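Local coordinates for protein sgbp-b (Bacteroides uniformis, PDB 7K44) that probably binds xyloglucan at the bacterial cell surface, as a surface glycan-binding protein of a polysaccharide utilization locus, at residues 128-133 with 320-325; 135-140 with 329-334; 166-171 with 175-180; 234-239 with 374-379; 249-252 with 257-260. All coordinates share one frame; numbering follows the deposited sequence.

Contact 1. Residues 128-133 with 320-325; sequences ISKVSS and SDFTGK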
# COMPACT_ATOMS: atom_id res chain seq x y z
N ILE A 128 -1.31 -6.01 -9.03
CA ILE A 128 -1.19 -5.33 -7.75
C ILE A 128 -0.83 -6.35 -6.68
O ILE A 128 -1.52 -7.36 -6.53
CB ILE A 128 -2.49 -4.61 -7.37
CG1 ILE A 128 -2.75 -3.46 -8.35
CG2 ILE A 128 -2.40 -4.09 -5.93
CD1 ILE A 128 -4.20 -2.99 -8.37
N SER A 129 0.26 -6.09 -5.95
CA SER A 129 0.64 -6.98 -4.86
C SER A 129 0.33 -6.42 -3.48
O SER A 129 0.09 -7.20 -2.56
CB SER A 129 2.12 -7.35 -4.95
OG SER A 129 2.94 -6.21 -4.86
N LYS A 130 0.34 -5.10 -3.31
CA LYS A 130 0.11 -4.51 -1.99
C LYS A 130 -0.49 -3.12 -2.17
O LYS A 130 -0.18 -2.41 -3.13
CB LYS A 130 1.43 -4.41 -1.22
CG LYS A 130 1.66 -5.54 -0.23
CD LYS A 130 2.50 -5.07 0.95
CE LYS A 130 3.91 -4.72 0.53
NZ LYS A 130 4.82 -4.65 1.71
N VAL A 131 -1.36 -2.73 -1.22
CA VAL A 131 -1.95 -1.40 -1.20
C VAL A 131 -1.77 -0.83 0.20
O VAL A 131 -1.84 -1.57 1.20
CB VAL A 131 -3.45 -1.40 -1.60
CG1 VAL A 131 -3.95 0.02 -1.79
CG2 VAL A 131 -3.67 -2.21 -2.86
N SER A 132 -1.51 0.47 0.28
CA SER A 132 -1.17 1.07 1.57
C SER A 132 -2.34 1.00 2.55
O SER A 132 -2.11 0.83 3.76
CB SER A 132 -0.62 2.48 1.34
OG SER A 132 -1.61 3.33 0.82
N SER A 133 -3.57 1.09 2.07
CA SER A 133 -4.71 0.91 2.96
C SER A 133 -5.89 0.47 2.11
O SER A 133 -6.01 0.85 0.95
CB SER A 133 -5.05 2.20 3.70
OG SER A 133 -6.25 2.04 4.44
N SER A 320 2.28 0.08 10.19
CA SER A 320 1.53 -0.06 8.94
C SER A 320 1.55 -1.50 8.43
O SER A 320 2.60 -2.16 8.42
CB SER A 320 2.16 0.86 7.88
OG SER A 320 1.70 0.52 6.59
N ASP A 321 0.38 -1.99 7.99
CA ASP A 321 0.33 -3.28 7.30
C ASP A 321 1.20 -3.26 6.05
O ASP A 321 1.66 -4.32 5.60
CB ASP A 321 -1.09 -3.59 6.84
CG ASP A 321 -2.02 -3.91 7.99
OD1 ASP A 321 -1.56 -4.10 9.13
OD2 ASP A 321 -3.24 -3.97 7.73
N PHE A 322 1.40 -2.09 5.47
CA PHE A 322 2.10 -1.93 4.19
C PHE A 322 3.60 -2.03 4.37
O PHE A 322 4.28 -2.77 3.64
CB PHE A 322 1.72 -0.57 3.61
CG PHE A 322 2.17 -0.34 2.19
CD1 PHE A 322 1.64 -1.08 1.15
CD2 PHE A 322 3.09 0.66 1.90
CE1 PHE A 322 2.04 -0.84 -0.17
CE2 PHE A 322 3.50 0.90 0.60
CZ PHE A 322 2.98 0.15 -0.43
N THR A 323 4.15 -1.29 5.33
CA THR A 323 5.60 -1.22 5.53
C THR A 323 6.09 -2.02 6.72
O THR A 323 7.30 -2.24 6.84
CB THR A 323 6.02 0.24 5.78
OG1 THR A 323 5.48 0.66 7.04
CG2 THR A 323 5.51 1.16 4.68
N GLY A 324 5.20 -2.43 7.63
CA GLY A 324 5.63 -3.07 8.85
C GLY A 324 6.20 -2.13 9.89
O GLY A 324 6.64 -2.60 10.95
N LYS A 325 6.19 -0.82 9.65
CA LYS A 325 6.79 0.15 10.55
C LYS A 325 5.82 1.30 10.81
O LYS A 325 4.83 1.47 10.10
CB LYS A 325 8.12 0.69 10.01
CG LYS A 325 9.01 -0.42 9.49
CD LYS A 325 10.27 0.08 8.80
CE LYS A 325 11.29 -1.06 8.71
NZ LYS A 325 12.49 -0.72 7.88
O HOH W 1 -0.64 1.76 5.80
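Lys130 and Phe322 meet twice: the ammonium group at the phenylalanine carbonyl, the lysine CB beside the ring. Lys130 NZ donates to Phe322 O at 2.7 Å, lying in the carbonyl plane with a C=O...N angle of 158°. Lys130 CB passes obliquely by the ring, 3.8 Å from Phe322 CE1, and a bend at chi3 (-66°) further out brings NZ to the carbonyl. The ring is swung toward the strand end because CG is anti to the backbone N (chi1 -170°). Ser132 then lies over one face, its CA making a CH-pi contact 4.0 Å from the ring centroid. Its hydroxyl is used otherwise, on the backbone N of Thr143. A water links the Ser132 carbonyl oxygen to the Ser320 hydroxyl, donating to Ser132 O (2.7 Å) and lying 2.8 Å from Ser320 OG, which also accepts from Phe322 N in an ST turn. The contact joins the IPT/TIG domain to the glycan-binding domain at the surface. Segment 128-133 ends the edge strand 127-131, beside strand 141-147, whose Leu145 also touches Phe322; loop 320-325 precedes strand 331-337.

Contact 2. Residues 135-140 with 329-334; sequences MPITGT and GQWMQC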
# COMPACT_ATOMS: atom_id res chain seq x y z
N MET A 135 -8.84 1.30 3.10
CA MET A 135 -9.84 2.34 3.37
C MET A 135 -9.15 3.69 3.49
O MET A 135 -9.22 4.35 4.53
CB MET A 135 -10.67 2.00 4.61
CG MET A 135 -11.94 2.81 4.66
SD MET A 135 -13.02 2.35 6.04
CE MET A 135 -13.70 0.83 5.42
N PRO A 136 -8.48 4.15 2.43
CA PRO A 136 -7.77 5.43 2.52
C PRO A 136 -8.73 6.60 2.72
O PRO A 136 -9.82 6.66 2.14
CB PRO A 136 -7.05 5.54 1.17
CG PRO A 136 -7.10 4.18 0.59
CD PRO A 136 -8.35 3.55 1.09
N ILE A 137 -8.30 7.53 3.54
CA ILE A 137 -9.07 8.74 3.79
C ILE A 137 -8.93 9.71 2.62
O ILE A 137 -7.83 9.91 2.08
CB ILE A 137 -8.60 9.35 5.12
CG1 ILE A 137 -9.05 8.44 6.27
CG2 ILE A 137 -9.19 10.73 5.32
CD1 ILE A 137 -8.39 8.79 7.55
N THR A 138 -10.05 10.31 2.22
CA THR A 138 -10.06 11.22 1.07
C THR A 138 -9.06 12.35 1.27
O THR A 138 -8.98 12.95 2.34
CB THR A 138 -11.47 11.77 0.87
OG1 THR A 138 -12.34 10.71 0.45
CG2 THR A 138 -11.49 12.90 -0.19
N GLY A 139 -8.26 12.61 0.23
CA GLY A 139 -7.25 13.63 0.29
C GLY A 139 -5.87 13.15 0.67
O GLY A 139 -4.90 13.88 0.43
N THR A 140 -5.74 11.95 1.22
CA THR A 140 -4.44 11.41 1.59
C THR A 140 -3.80 10.73 0.39
O THR A 140 -4.44 10.50 -0.64
CB THR A 140 -4.55 10.44 2.78
OG1 THR A 140 -5.27 9.25 2.39
CG2 THR A 140 -5.26 11.11 3.95
N GLY A 329 3.34 10.88 10.63
CA GLY A 329 2.81 11.93 9.80
C GLY A 329 1.92 11.50 8.66
O GLY A 329 1.61 12.32 7.79
N GLN A 330 1.47 10.25 8.64
CA GLN A 330 0.63 9.74 7.57
C GLN A 330 -0.35 8.73 8.16
O GLN A 330 0.03 7.96 9.04
CB GLN A 330 1.51 9.04 6.51
CG GLN A 330 0.87 7.87 5.75
CD GLN A 330 0.19 8.31 4.46
OE1 GLN A 330 0.72 9.14 3.72
NE2 GLN A 330 -0.99 7.76 4.19
N TRP A 331 -1.58 8.71 7.64
CA TRP A 331 -2.53 7.69 8.07
C TRP A 331 -2.03 6.31 7.64
O TRP A 331 -1.65 6.11 6.48
CB TRP A 331 -3.89 7.96 7.44
CG TRP A 331 -4.67 9.02 8.14
CD1 TRP A 331 -4.84 10.31 7.74
CD2 TRP A 331 -5.42 8.88 9.37
NE1 TRP A 331 -5.64 10.98 8.64
CE2 TRP A 331 -6.01 10.13 9.65
CE3 TRP A 331 -5.64 7.81 10.25
CZ2 TRP A 331 -6.83 10.35 10.78
CZ3 TRP A 331 -6.44 8.03 11.38
CH2 TRP A 331 -7.02 9.29 11.64
N MET A 332 -2.05 5.36 8.57
CA MET A 332 -1.69 3.97 8.32
C MET A 332 -2.89 3.06 8.53
O MET A 332 -3.75 3.33 9.37
CB MET A 332 -0.69 3.47 9.38
CG MET A 332 0.54 4.29 9.61
SD MET A 332 1.51 3.40 10.85
CE MET A 332 0.72 3.88 12.39
N GLN A 333 -2.89 1.93 7.84
CA GLN A 333 -3.80 0.84 8.17
C GLN A 333 -3.10 -0.14 9.08
O GLN A 333 -1.99 -0.60 8.79
CB GLN A 333 -4.25 0.12 6.90
CG GLN A 333 -5.01 -1.16 7.19
CD GLN A 333 -5.50 -1.82 5.93
OE1 GLN A 333 -6.48 -1.40 5.32
NE2 GLN A 333 -4.80 -2.88 5.52
N CYS A 334 -3.76 -0.49 10.18
CA CYS A 334 -3.22 -1.38 11.20
C CYS A 334 -4.20 -2.53 11.37
O CYS A 334 -5.39 -2.31 11.55
CB CYS A 334 -3.15 -0.63 12.53
SG CYS A 334 -2.03 0.83 12.51
O HOH W 2 -3.58 7.10 2.64
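Ile137 lays its CD1 methyl over the face of the Trp331 indole, almost above the bond shared by the two rings. The methyl carbon stands 3.4 Å from Trp331 CE2, and a CH-pi contact runs to the centroid of the five-membered ring, only 12° off the ring normal. The isoleucine gets there with CG1 anti to its carbonyl carbon (chi1 -70°) and the chain extended beyond it, so that one methyl does the touching. Thr140 adds its own methyl from an oblique direction, CG2 lying 3.9 Å from Trp331 CD1.

The two residues are held in step by the turn they frame. A type II beta turn from Ile137 to Thr140 brings Thr140 N to Ile137 O at 3.0 Å, and Thr140 OG1 donates to the same oxygen at 2.7 Å, on a lone pair in the carbonyl plane. Two donors thus grip the carbonyl of buried Ile137, and the one from OG1 also sets the rotation of the threonine. With OG1 so placed, the CG2 branch is the one turned to the indole. A water donates to Thr140 OG1 and has a weak bond from Gln330 NE2; the same amide nitrogen donates to Trp331 O at 2.9 Å, nearly in its own amide plane.

The indole NE1 is satisfied by Phe239 O, and Phe290 meets the ring edge-to-face. Altogether this is a buried interdomain joint, in which a turn between two strands of the immunoglobulin-like IPT/TIG domain packs against a strand of the beta-sandwich xyloglucan-binding domain.

Contact 3. Residues 166-171 with 175-180; sequences TVTVSE and MLTFTM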
# COMPACT_ATOMS: atom_id res chain seq x y z
N THR A 166 -2.73 13.59 -10.04
CA THR A 166 -2.14 13.28 -8.74
C THR A 166 -1.31 12.00 -8.75
O THR A 166 -0.72 11.66 -7.72
CB THR A 166 -3.23 13.16 -7.67
OG1 THR A 166 -3.89 11.89 -7.81
CG2 THR A 166 -4.26 14.28 -7.80
N VAL A 167 -1.24 11.29 -9.88
CA VAL A 167 -0.55 10.01 -9.95
C VAL A 167 0.92 10.20 -10.25
O VAL A 167 1.30 10.98 -11.14
CB VAL A 167 -1.21 9.09 -11.00
CG1 VAL A 167 -0.49 7.76 -11.06
CG2 VAL A 167 -2.68 8.89 -10.68
N THR A 168 1.76 9.48 -9.51
CA THR A 168 3.19 9.38 -9.77
C THR A 168 3.54 7.90 -9.88
O THR A 168 3.10 7.11 -9.04
CB THR A 168 3.98 10.01 -8.62
OG1 THR A 168 3.52 11.35 -8.41
CG2 THR A 168 5.47 10.02 -8.93
N VAL A 169 4.30 7.51 -10.90
CA VAL A 169 4.67 6.11 -11.11
C VAL A 169 6.19 6.01 -11.12
O VAL A 169 6.88 6.83 -11.73
CB VAL A 169 4.08 5.56 -12.43
CG1 VAL A 169 4.54 4.12 -12.65
CG2 VAL A 169 2.58 5.65 -12.41
N SER A 170 6.72 5.00 -10.43
CA SER A 170 8.16 4.80 -10.34
C SER A 170 8.72 4.45 -11.71
O SER A 170 7.99 4.04 -12.62
CB SER A 170 8.49 3.65 -9.39
OG SER A 170 8.03 2.41 -9.91
N GLU A 171 10.03 4.61 -11.85
CA GLU A 171 10.64 4.38 -13.16
C GLU A 171 10.53 2.91 -13.57
O GLU A 171 10.38 2.59 -14.75
CB GLU A 171 12.08 4.87 -13.18
CG GLU A 171 12.22 6.34 -13.58
CD GLU A 171 11.03 6.84 -14.40
OE1 GLU A 171 11.00 6.57 -15.63
OE2 GLU A 171 10.13 7.49 -13.83
N MET A 175 5.52 0.71 -8.74
CA MET A 175 5.01 1.44 -7.59
C MET A 175 4.34 2.70 -8.10
O MET A 175 4.82 3.33 -9.05
CB MET A 175 6.15 1.81 -6.64
CG MET A 175 5.70 2.22 -5.25
SD MET A 175 6.41 3.77 -4.71
CE MET A 175 5.47 4.89 -5.72
N LEU A 176 3.22 3.07 -7.48
CA LEU A 176 2.62 4.34 -7.82
C LEU A 176 1.98 4.93 -6.57
O LEU A 176 1.70 4.23 -5.60
CB LEU A 176 1.62 4.26 -8.99
CG LEU A 176 0.39 3.37 -8.88
CD1 LEU A 176 -0.70 4.03 -8.04
CD2 LEU A 176 -0.15 3.05 -10.26
N THR A 177 1.78 6.24 -6.62
CA THR A 177 1.01 6.95 -5.61
C THR A 177 -0.07 7.76 -6.29
O THR A 177 0.06 8.17 -7.44
CB THR A 177 1.88 7.87 -4.74
OG1 THR A 177 2.49 8.86 -5.58
CG2 THR A 177 2.95 7.09 -4.04
N PHE A 178 -1.16 8.00 -5.56
CA PHE A 178 -2.23 8.87 -6.03
C PHE A 178 -2.92 9.48 -4.82
O PHE A 178 -2.76 9.01 -3.68
CB PHE A 178 -3.23 8.15 -6.94
CG PHE A 178 -4.01 7.04 -6.27
CD1 PHE A 178 -5.22 7.31 -5.64
CD2 PHE A 178 -3.55 5.72 -6.29
CE1 PHE A 178 -5.95 6.30 -5.02
CE2 PHE A 178 -4.28 4.70 -5.68
CZ PHE A 178 -5.49 4.99 -5.04
N THR A 179 -3.71 10.52 -5.07
CA THR A 179 -4.51 11.13 -4.02
C THR A 179 -5.87 10.45 -3.98
O THR A 179 -6.54 10.31 -5.01
CB THR A 179 -4.69 12.63 -4.28
OG1 THR A 179 -3.39 13.25 -4.31
CG2 THR A 179 -5.56 13.26 -3.19
N MET A 180 -6.28 10.03 -2.80
CA MET A 180 -7.54 9.36 -2.66
C MET A 180 -8.68 10.33 -2.98
O MET A 180 -8.75 11.41 -2.38
CB MET A 180 -7.69 8.84 -1.23
CG MET A 180 -9.03 8.19 -0.94
SD MET A 180 -9.19 6.63 -1.83
CE MET A 180 -10.92 6.32 -1.49
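Thr166 meets Thr179 with every atom of its side chain, where the two segments begin to pair. Its CB stands 3.4 Å from Thr179 OG1; beyond it the branches part. OG1, lying between the backbone N and the carbonyl carbon (chi1 78°), accepts from Thr179 N at 3.1 Å with a nearly straight N-H...O angle of 173°, and also bonds to Asp163 O. The methyl CG2 rests against the Thr179 side chain, 3.7 Å from OG1, the two threonines crossing at about a right angle. A side-chain oxygen thereby takes the place of a backbone acceptor just before regular strand pairing starts.

From there the backbones take over. Thr168 and Thr177 form an antiparallel hydrogen-bonded pair, Thr168 N to Thr177 O at 3.0 Å and Thr177 N to Thr168 O at 2.9 Å, while their side chains lie alongside each other and point the same way. Val169 and Leu176 follow as a non-hydrogen-bonded pair on the opposite face, Val169 CG2 packing 3.8 Å from Leu176 CB. Val167 does likewise with the CB of Phe178. Ser170 N to Met175 O completes the bonding beside the turn, and Ser170 OG is tied to Asp174 OD1.

Val169 and Leu176 pack on Ile152, and Phe178 on Met157, both of strand 152-157 in the second sheet. Short strand 168-169 is thus the outer edge, paired with 175-179 in a beta hairpin that closes one four-stranded sheet of the immunoglobulin-like IPT/TIG sandwich.

Contact 4. Residues 234-239 with 374-379; sequences TAAPFF and EMYFDN. With CA (calcium ion), chain B.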
# COMPACT_ATOMS: atom_id res chain seq x y z
N THR A 234 -5.53 22.14 8.54
CA THR A 234 -4.59 23.06 9.18
C THR A 234 -3.73 22.43 10.26
O THR A 234 -2.69 23.00 10.61
CB THR A 234 -5.34 24.26 9.77
OG1 THR A 234 -6.19 23.80 10.83
CG2 THR A 234 -6.19 24.94 8.70
N ALA A 235 -4.12 21.28 10.81
CA ALA A 235 -3.35 20.65 11.86
C ALA A 235 -3.55 19.15 11.76
O ALA A 235 -4.51 18.68 11.15
CB ALA A 235 -3.78 21.13 13.25
N ALA A 236 -2.64 18.40 12.38
CA ALA A 236 -2.71 16.95 12.34
C ALA A 236 -4.08 16.49 12.85
O ALA A 236 -4.62 17.09 13.79
CB ALA A 236 -1.61 16.33 13.20
N PRO A 237 -4.67 15.45 12.25
CA PRO A 237 -4.09 14.61 11.21
C PRO A 237 -4.30 15.11 9.77
O PRO A 237 -4.13 14.32 8.83
CB PRO A 237 -4.82 13.28 11.44
CG PRO A 237 -6.19 13.71 11.85
CD PRO A 237 -6.00 14.98 12.67
N PHE A 238 -4.66 16.39 9.63
CA PHE A 238 -4.78 17.11 8.36
C PHE A 238 -6.00 16.72 7.54
O PHE A 238 -6.79 17.58 7.13
CB PHE A 238 -3.49 17.06 7.54
CG PHE A 238 -2.28 17.53 8.30
CD1 PHE A 238 -2.08 18.88 8.53
CD2 PHE A 238 -1.38 16.62 8.82
CE1 PHE A 238 -0.98 19.31 9.25
CE2 PHE A 238 -0.27 17.05 9.53
CZ PHE A 238 -0.07 18.40 9.75
N PHE A 239 -6.19 15.42 7.32
CA PHE A 239 -7.42 14.90 6.75
C PHE A 239 -8.02 13.93 7.75
O PHE A 239 -7.30 13.29 8.52
CB PHE A 239 -7.15 14.18 5.43
CG PHE A 239 -6.46 15.04 4.41
CD1 PHE A 239 -7.19 15.90 3.62
CD2 PHE A 239 -5.09 15.01 4.30
CE1 PHE A 239 -6.56 16.71 2.69
CE2 PHE A 239 -4.45 15.81 3.37
CZ PHE A 239 -5.19 16.66 2.58
N GLU A 374 1.04 11.87 20.46
CA GLU A 374 -0.06 12.48 19.70
C GLU A 374 -0.44 11.52 18.58
O GLU A 374 0.32 11.37 17.61
CB GLU A 374 0.34 13.85 19.15
CG GLU A 374 -0.78 14.52 18.35
CD GLU A 374 -0.31 15.77 17.61
OE1 GLU A 374 0.84 16.21 17.83
OE2 GLU A 374 -1.09 16.29 16.78
N MET A 375 -1.60 10.89 18.70
CA MET A 375 -2.02 9.84 17.78
C MET A 375 -3.53 9.94 17.59
O MET A 375 -4.25 10.40 18.49
CB MET A 375 -1.66 8.46 18.32
CG MET A 375 -0.21 8.30 18.72
SD MET A 375 0.02 6.81 19.70
CE MET A 375 -0.74 5.66 18.58
N TYR A 376 -4.01 9.46 16.44
CA TYR A 376 -5.41 9.54 16.06
C TYR A 376 -5.86 8.20 15.50
O TYR A 376 -5.09 7.50 14.83
CB TYR A 376 -5.63 10.63 14.99
CG TYR A 376 -5.08 11.98 15.40
CD1 TYR A 376 -3.74 12.29 15.22
CD2 TYR A 376 -5.90 12.92 15.99
CE1 TYR A 376 -3.22 13.52 15.63
CE2 TYR A 376 -5.40 14.15 16.38
CZ TYR A 376 -4.07 14.43 16.21
OH TYR A 376 -3.59 15.67 16.62
N PHE A 377 -7.12 7.86 15.75
CA PHE A 377 -7.68 6.56 15.43
C PHE A 377 -9.06 6.73 14.80
O PHE A 377 -9.85 7.58 15.24
CB PHE A 377 -7.87 5.73 16.71
CG PHE A 377 -6.60 5.40 17.42
CD1 PHE A 377 -6.06 6.27 18.36
CD2 PHE A 377 -5.94 4.21 17.16
CE1 PHE A 377 -4.89 5.95 19.02
CE2 PHE A 377 -4.76 3.90 17.81
CZ PHE A 377 -4.23 4.77 18.73
N ASP A 378 -9.38 5.89 13.81
CA ASP A 378 -10.69 5.93 13.18
C ASP A 378 -10.94 4.64 12.42
O ASP A 378 -10.02 3.84 12.17
CB ASP A 378 -10.77 7.12 12.21
CG ASP A 378 -12.21 7.63 11.95
OD1 ASP A 378 -13.22 7.05 12.41
OD2 ASP A 378 -12.29 8.66 11.25
N ASN A 379 -12.20 4.44 12.05
CA ASN A 379 -12.60 3.44 11.06
C ASN A 379 -12.17 2.02 11.45
O ASN A 379 -11.47 1.34 10.70
CB ASN A 379 -12.11 3.81 9.66
CG ASN A 379 -12.95 4.90 9.03
OD1 ASN A 379 -14.10 5.10 9.41
ND2 ASN A 379 -12.39 5.59 8.04
CA CA B . -14.72 8.94 11.60
O HOH W 3 -15.25 7.48 9.76
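Pro237 follows a cis peptide bond, and its ring lies nearly flat over one face of Tyr376, anchoring a loop to strand 371-384, an inner strand of one sheet of the beta-sandwich xyloglucan-binding domain. Tyr376 CG lies opposite its carbonyl carbon (chi1 -53°), which directs the ring to the loop. Pro237 CD makes the CH-pi contact, 3.9 Å from the centroid of the Tyr376 ring and 12° off its normal. CB and CG of the proline follow over the same ring, above CD1 and CG of the tyrosine, so the pyrrolidine spans the face instead of touching it at one point.

Ala236 comes in at the phenol end. Its methyl lies 4.0 Å from Tyr376 CE1 and 3.6 Å from Glu374 OE2, while its carbonyl oxygen approaches Tyr376 OH obliquely at 3.3 Å. The hydroxyl itself donates to Glu374 OE2 at 2.6 Å, on the anti lone pair of that oxygen. The carboxylate oxygen sits in plane at the ring edge, which should help to fix how the ring is turned. Phe290 and Trp331 also touch the proline and join this patch to neighbouring strands.

Two residues further along the strand, Asp378 turns its carboxylate to a calcium ion, which Asn213, Asp215, Asp241 and Lys243 also bind. Asp378 chelates it, OD1 and OD2 each 2.5 Å from the calcium, and a water bound to the metal at 2.4 Å donates to Asn379 OD1.

Contact 5. Residues 249-252 with 257-260; sequences GELS and WWGQ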
# COMPACT_ATOMS: atom_id res chain seq x y z
N GLY A 249 -0.72 13.75 24.87
CA GLY A 249 -0.25 14.36 26.09
C GLY A 249 1.13 13.87 26.44
O GLY A 249 1.80 13.23 25.64
N GLU A 250 1.56 14.16 27.66
CA GLU A 250 2.87 13.76 28.14
C GLU A 250 2.74 12.46 28.93
O GLU A 250 1.97 12.39 29.89
CB GLU A 250 3.52 14.85 28.99
CG GLU A 250 4.97 14.56 29.35
CD GLU A 250 5.61 15.69 30.13
OE1 GLU A 250 5.64 16.82 29.61
OE2 GLU A 250 6.06 15.44 31.27
N LEU A 251 3.49 11.45 28.52
CA LEU A 251 3.43 10.11 29.09
C LEU A 251 4.72 9.87 29.85
O LEU A 251 5.79 9.74 29.24
CB LEU A 251 3.24 9.07 27.98
CG LEU A 251 3.26 7.59 28.37
CD1 LEU A 251 2.33 7.30 29.57
CD2 LEU A 251 2.87 6.73 27.16
N SER A 252 4.63 9.82 31.17
CA SER A 252 5.81 9.70 32.01
C SER A 252 6.34 8.27 32.01
O SER A 252 5.71 7.33 31.51
CB SER A 252 5.47 10.11 33.44
OG SER A 252 4.53 9.19 33.98
N TRP A 257 -1.21 3.43 33.91
CA TRP A 257 -2.60 3.78 33.65
C TRP A 257 -2.61 5.22 33.16
O TRP A 257 -2.37 6.14 33.95
CB TRP A 257 -3.45 3.64 34.91
CG TRP A 257 -4.89 4.01 34.66
CD1 TRP A 257 -5.52 5.16 35.03
CD2 TRP A 257 -5.85 3.22 33.95
NE1 TRP A 257 -6.82 5.13 34.60
CE2 TRP A 257 -7.05 3.96 33.93
CE3 TRP A 257 -5.82 1.97 33.33
CZ2 TRP A 257 -8.21 3.48 33.32
CZ3 TRP A 257 -6.97 1.50 32.72
CH2 TRP A 257 -8.15 2.25 32.72
N TRP A 258 -2.88 5.41 31.87
CA TRP A 258 -2.70 6.72 31.27
C TRP A 258 -3.80 7.07 30.26
O TRP A 258 -4.73 7.83 30.58
CB TRP A 258 -1.30 6.86 30.66
CG TRP A 258 -1.01 8.24 30.16
CD1 TRP A 258 -0.82 9.37 30.91
CD2 TRP A 258 -0.90 8.66 28.79
NE1 TRP A 258 -0.61 10.45 30.11
CE2 TRP A 258 -0.64 10.04 28.80
CE3 TRP A 258 -1.01 8.00 27.56
CZ2 TRP A 258 -0.48 10.78 27.62
CZ3 TRP A 258 -0.84 8.74 26.39
CH2 TRP A 258 -0.58 10.11 26.44
N GLY A 259 -3.71 6.54 29.05
CA GLY A 259 -4.64 6.90 27.97
C GLY A 259 -5.54 5.72 27.63
O GLY A 259 -5.10 4.57 27.63
N GLN A 260 -6.81 6.02 27.34
CA GLN A 260 -7.73 4.97 26.91
C GLN A 260 -8.71 5.53 25.89
O GLN A 260 -9.11 6.69 25.97
CB GLN A 260 -8.57 4.40 28.06
CG GLN A 260 -7.79 3.87 29.25
CD GLN A 260 -7.45 4.97 30.24
OE1 GLN A 260 -8.24 5.88 30.48
NE2 GLN A 260 -6.25 4.90 30.82
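Trp258 reaches from strand 255-264 to the short strand 250-251 within the beta-sandwich xyloglucan-binding domain, its indole pressed against Leu251 and the backbone of Gly249 and Glu250. Along segment 257-260, Trp257 comes first and turns its side chain away from segment 249-252, toward Trp222 and Gln361. The amide of Gln260 lies over its indole, with NE2 3.3 Å above the ring plane.

Next comes Trp258, pointing the opposite way. Its first torsion is extended (chi1 -174°), carrying the indole across to strand 250-251. Leu251 CD1 sits over one face, 3.5 Å from Trp258 CG, and makes a CH-pi contact 3.8 Å from the centroid of the five-membered ring. The second methyl, Leu251 CD2, stands near the rim of the benzo ring, 4.1 Å from Trp258 CE3. Ile373 of strand 371-384 and Met362 of strand 357-364 also pack on the tryptophan, so the indole bridges the two sheets of the sandwich.

Gly259 and Gln260 carry the strand onward: Gly259 bonds by its backbone to Met362, and Gln260 OE1 accepts from Gly224 N. At the corner of the other segment, Gly249 sets its CA in plane at the indole edge, with backbone angles that suit glycine. There Trp258 CZ2 stands 3.7 Å from Gly249 C, while Trp258 NE1 is 3.2 Å from Glu250 O.

Contacts 1 and 2, with centres 11 Å apart, both join the IPT/TIG domain to the glycan-binding domain, their segments alternating along the chain. They touch through the backbone of Asp321 and Gln333. Contact 3 lies within the IPT/TIG domain and closes before contacts 4 and 5 open, yet Met180 bonds to the turn of contact 2. Contact 4 is 9 Å from contact 2, centre to centre, linked by the bond from Trp331 to Phe239. Contact 5 falls between the segments of contact 4, their centres about 18 Å apart, and shares its sheet through neighbouring strands 250-251 and 371-384. The series thus crosses an interface to which contacts 1 and 2 belong, consistent with a fixed domain orientation.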